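Side-chain contacts in serine protease MT3772 (Mycobacterium tuberculosis, PDB 3K6Y), which acts as a serine endopeptidase through its trypsin-like protease domain and probably protects the bacterium against oxidative stress and acid: residues 75-80 with 94-99; 101-106 with 218-223. All blocks are in the same frame, centred on the assembly; numbering follows the deposited sequence.

Interaction 1. Residues 75-80 with 94-99; sequences HVVAGS and ATVVSY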
# COMPACT_ATOMS: atom_id res chain seq x y z
N HIS A 75 5.07 5.51 7.75
CA HIS A 75 3.94 6.44 7.84
C HIS A 75 4.31 7.87 7.49
O HIS A 75 3.44 8.70 7.28
CB HIS A 75 3.26 6.37 9.22
CG HIS A 75 4.05 7.00 10.33
ND1 HIS A 75 4.74 6.25 11.28
CD2 HIS A 75 4.20 8.29 10.70
CE1 HIS A 75 5.27 7.07 12.17
NE2 HIS A 75 4.97 8.31 11.84
N VAL A 76 5.60 8.17 7.36
CA VAL A 76 6.01 9.49 6.91
C VAL A 76 5.78 9.67 5.40
O VAL A 76 5.64 10.80 4.94
CB VAL A 76 7.47 9.76 7.32
CG1 VAL A 76 8.10 10.97 6.66
CG2 VAL A 76 7.53 9.90 8.82
N VAL A 77 5.70 8.56 4.65
CA VAL A 77 5.48 8.62 3.21
C VAL A 77 4.22 7.90 2.76
O VAL A 77 3.91 7.91 1.56
CB VAL A 77 6.73 8.07 2.42
CG1 VAL A 77 7.98 8.89 2.74
CG2 VAL A 77 6.98 6.58 2.70
N ALA A 78 3.48 7.30 3.69
CA ALA A 78 2.30 6.49 3.34
C ALA A 78 1.28 7.28 2.55
O ALA A 78 0.88 8.36 2.96
CB ALA A 78 1.67 5.96 4.60
N GLY A 79 0.86 6.73 1.41
CA GLY A 79 -0.16 7.35 0.59
C GLY A 79 0.33 8.45 -0.32
O GLY A 79 -0.45 9.00 -1.08
N SER A 80 1.62 8.79 -0.24
CA SER A 80 2.15 9.90 -1.00
C SER A 80 2.47 9.52 -2.43
O SER A 80 2.62 8.34 -2.76
CB SER A 80 3.42 10.43 -0.35
OG SER A 80 4.51 9.52 -0.45
N ALA A 94 13.78 12.07 -4.17
CA ALA A 94 13.91 10.78 -3.52
C ALA A 94 12.98 9.78 -4.18
O ALA A 94 11.93 10.13 -4.74
CB ALA A 94 13.61 10.90 -2.07
N THR A 95 13.36 8.51 -4.09
CA THR A 95 12.55 7.38 -4.55
C THR A 95 12.35 6.46 -3.35
O THR A 95 13.31 6.15 -2.64
CB THR A 95 13.30 6.59 -5.70
OG1 THR A 95 13.49 7.50 -6.79
CG2 THR A 95 12.46 5.43 -6.18
N VAL A 96 11.13 5.98 -3.14
CA VAL A 96 10.88 5.01 -2.08
C VAL A 96 11.25 3.62 -2.63
O VAL A 96 10.57 3.10 -3.51
CB VAL A 96 9.40 5.03 -1.64
CG1 VAL A 96 9.19 4.05 -0.52
CG2 VAL A 96 8.97 6.44 -1.21
N VAL A 97 12.34 3.03 -2.13
CA VAL A 97 12.80 1.75 -2.65
C VAL A 97 12.54 0.58 -1.73
O VAL A 97 12.64 -0.58 -2.15
CB VAL A 97 14.30 1.79 -3.07
CG1 VAL A 97 14.50 2.82 -4.16
CG2 VAL A 97 15.22 2.05 -1.88
N SER A 98 12.17 0.86 -0.48
CA SER A 98 11.71 -0.17 0.44
C SER A 98 10.65 0.48 1.32
O SER A 98 10.79 1.63 1.73
CB SER A 98 12.88 -0.71 1.27
OG SER A 98 12.45 -1.67 2.21
N TYR A 99 9.60 -0.27 1.59
CA TYR A 99 8.45 0.25 2.31
C TYR A 99 7.83 -0.92 3.06
O TYR A 99 7.37 -1.89 2.44
CB TYR A 99 7.46 0.89 1.33
CG TYR A 99 6.23 1.47 1.99
CD1 TYR A 99 6.20 2.78 2.47
CD2 TYR A 99 5.08 0.70 2.13
CE1 TYR A 99 5.06 3.29 3.07
CE2 TYR A 99 3.94 1.20 2.73
CZ TYR A 99 3.95 2.49 3.20
OH TYR A 99 2.82 2.98 3.80

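Interaction 2. Residues 101-106 with 218-223; sequences PSVDVA and AGQLAK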
# COMPACT_ATOMS: atom_id res chain seq x y z
N PRO A 101 5.05 -1.47 6.06
CA PRO A 101 4.07 -0.87 6.95
C PRO A 101 3.84 -1.66 8.23
O PRO A 101 3.10 -1.19 9.10
CB PRO A 101 2.81 -0.88 6.09
CG PRO A 101 2.94 -2.09 5.25
CD PRO A 101 4.42 -2.16 4.92
N SER A 102 4.45 -2.84 8.33
CA SER A 102 4.33 -3.68 9.53
C SER A 102 5.37 -3.23 10.53
O SER A 102 5.05 -2.90 11.68
CB SER A 102 4.50 -5.16 9.19
OG SER A 102 3.50 -5.60 8.28
N VAL A 103 6.64 -3.22 10.11
CA VAL A 103 7.69 -2.71 10.98
C VAL A 103 7.57 -1.17 11.09
O VAL A 103 7.88 -0.60 12.14
CB VAL A 103 9.08 -3.14 10.45
CG1 VAL A 103 10.19 -2.54 11.28
CG2 VAL A 103 9.21 -4.66 10.42
N ASP A 104 7.07 -0.53 10.02
CA ASP A 104 6.91 0.94 9.89
C ASP A 104 8.23 1.61 9.53
O ASP A 104 8.67 2.52 10.23
CB ASP A 104 6.22 1.60 11.10
CG ASP A 104 5.71 3.00 10.79
OD1 ASP A 104 5.20 3.66 11.73
OD2 ASP A 104 5.80 3.46 9.63
N VAL A 105 8.85 1.15 8.44
CA VAL A 105 10.12 1.72 7.98
C VAL A 105 10.08 1.85 6.48
O VAL A 105 9.55 0.97 5.80
CB VAL A 105 11.32 0.83 8.37
CG1 VAL A 105 12.63 1.34 7.74
CG2 VAL A 105 11.46 0.78 9.87
N ALA A 106 10.63 2.95 5.97
CA ALA A 106 10.87 3.12 4.54
C ALA A 106 12.32 3.48 4.34
O ALA A 106 12.94 4.15 5.18
CB ALA A 106 9.95 4.21 3.94
N ALA A 218 16.83 -3.46 11.61
CA ALA A 218 18.00 -3.99 10.91
C ALA A 218 17.64 -4.82 9.69
O ALA A 218 18.32 -4.77 8.66
CB ALA A 218 18.85 -4.83 11.88
N GLY A 219 16.56 -5.58 9.78
CA GLY A 219 16.12 -6.44 8.69
C GLY A 219 15.80 -5.65 7.43
O GLY A 219 15.96 -6.16 6.32
N GLN A 220 15.38 -4.40 7.59
CA GLN A 220 15.04 -3.56 6.43
C GLN A 220 16.26 -3.32 5.55
O GLN A 220 16.13 -3.12 4.34
CB GLN A 220 14.45 -2.22 6.87
CG GLN A 220 13.23 -2.37 7.79
CD GLN A 220 12.12 -3.10 7.10
OE1 GLN A 220 11.78 -2.81 5.95
NE2 GLN A 220 11.51 -4.05 7.81
N LEU A 221 17.44 -3.36 6.16
CA LEU A 221 18.67 -3.06 5.43
C LEU A 221 18.98 -4.09 4.36
O LEU A 221 19.74 -3.79 3.45
CB LEU A 221 19.81 -2.93 6.39
CG LEU A 221 19.61 -1.87 7.46
CD1 LEU A 221 20.71 -1.96 8.51
CD2 LEU A 221 19.51 -0.47 6.88
N ALA A 222 18.41 -5.30 4.47
CA ALA A 222 18.55 -6.27 3.39
C ALA A 222 18.08 -5.80 2.04
O ALA A 222 18.49 -6.36 1.02
CB ALA A 222 17.90 -7.61 3.74
N LYS A 223 17.22 -4.77 2.01
CA LYS A 223 16.70 -4.23 0.77
C LYS A 223 17.35 -2.92 0.42
O LYS A 223 16.89 -2.26 -0.48
CB LYS A 223 15.18 -4.04 0.82
CG LYS A 223 14.53 -3.91 -0.56
CD LYS A 223 13.05 -4.29 -0.55
CE LYS A 223 12.42 -3.97 -1.90
NZ LYS A 223 10.99 -4.42 -1.94
O HOH W 1 11.76 -0.52 4.59

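Interaction 1. Residues 75-80 with 94-99
Y99 holds CG opposite its backbone N (chi1 -180°), which extends the ring from the strand toward V77 and A78, while chi1 of -60° sets CG2 of V77 between its own backbone N and carbonyl carbon and brings it to the edge of that ring. The two side chains run antiparallel and overlap along their flanks. CG2 of V77 comes in at the ring edge, near the ring plane, 3.8 Å from CE1 of Y99 and 3.9 Å from CD1. The same CG2 of V77 lies 4.4 Å from CG2 of V96, a looser apolar contact. Two branched valines fit this buried place because each offers compact methyls on several sides: V77 also packs on A106 and V83, and V96 on V83 and L108. Strands 82-87, 90-100 and 105-109 all belong to one six-stranded antiparallel barrel of the chymotrypsin-like fold, and segment 75-80, which begins with the predicted catalytic H75, lies in the loop between strands 69-72 and 82-87. Beyond V77, the small A78 leaves room for the phenol: its CB is 3.3 Å from OH of Y99. That hydroxyl has its polar partner in Y161 OH, so an apolar neighbour here costs it no hydrogen bond. The loop then reverses in a type II turn from V77 to S80, with G79 at positive phi, a conformation glycine adopts easily. V77 O is gripped twice, by S80 N at 3.0 Å and by S80 OG at 2.6 Å, the hydroxyl lying 16° from the carbonyl plane.

Interaction 2. Residues 101-106 with 218-223
Apolar packing joins V105 to Q220, whose aliphatic stem lies against the valine: CG of Q220 is 3.8 Å from CG1 of V105, and CB of Q220 is 4.1 Å from that same methyl. A branched residue suits this buried strand position, since V105 also meets M71 and V217. The glutamine chain bends at chi2 (-61°), which carries its amide to V103. There NE2 of Q220 comes 3.5 Å from CG2 of V103, a van der Waals contact with the two side chains reaching out to meet each other.

Polar links use both ends of the amide. NE2 of Q220 donates to OD2 of D100, just before the segment, whereas OE1 of Q220 accepts from a water at 2.7 Å. This water also donates to V105 O, at 2.9 Å, and so bridges side chain and strand backbone. Glutamine thus supplies an apolar stem and an amide that both donates and accepts.

D104 points its CB away from segment 218-223, and its OD1 hydrogen-bonds ND1 of H75. D104 and V105 form a G1 beta bulge opposite D100, at the predicted aspartate of the Ser-His-Asp catalytic triad of chymotrypsin-like proteases.

How the interactions relate
From the N terminus, the chain passes H75 and the turn at 77-80, runs through strand 82-87 and returns on strand 90-100, where interaction 1 closes a short loop. Interaction 2 opens only afterwards, at 101-106, so the two are in series and neither nest nor cross. Its loop is far longer: the chain builds the second barrel before helix 214-218 and the following turns bring 218-223 back to the first. Strands 90-100 and 105-109 are neighbours in the first barrel, where CB of A106 packs against S98 O. The probable hydrogen bond from H75 ND1 to D104 OD1, 2.7 Å, connects the contacts at the predicted active site.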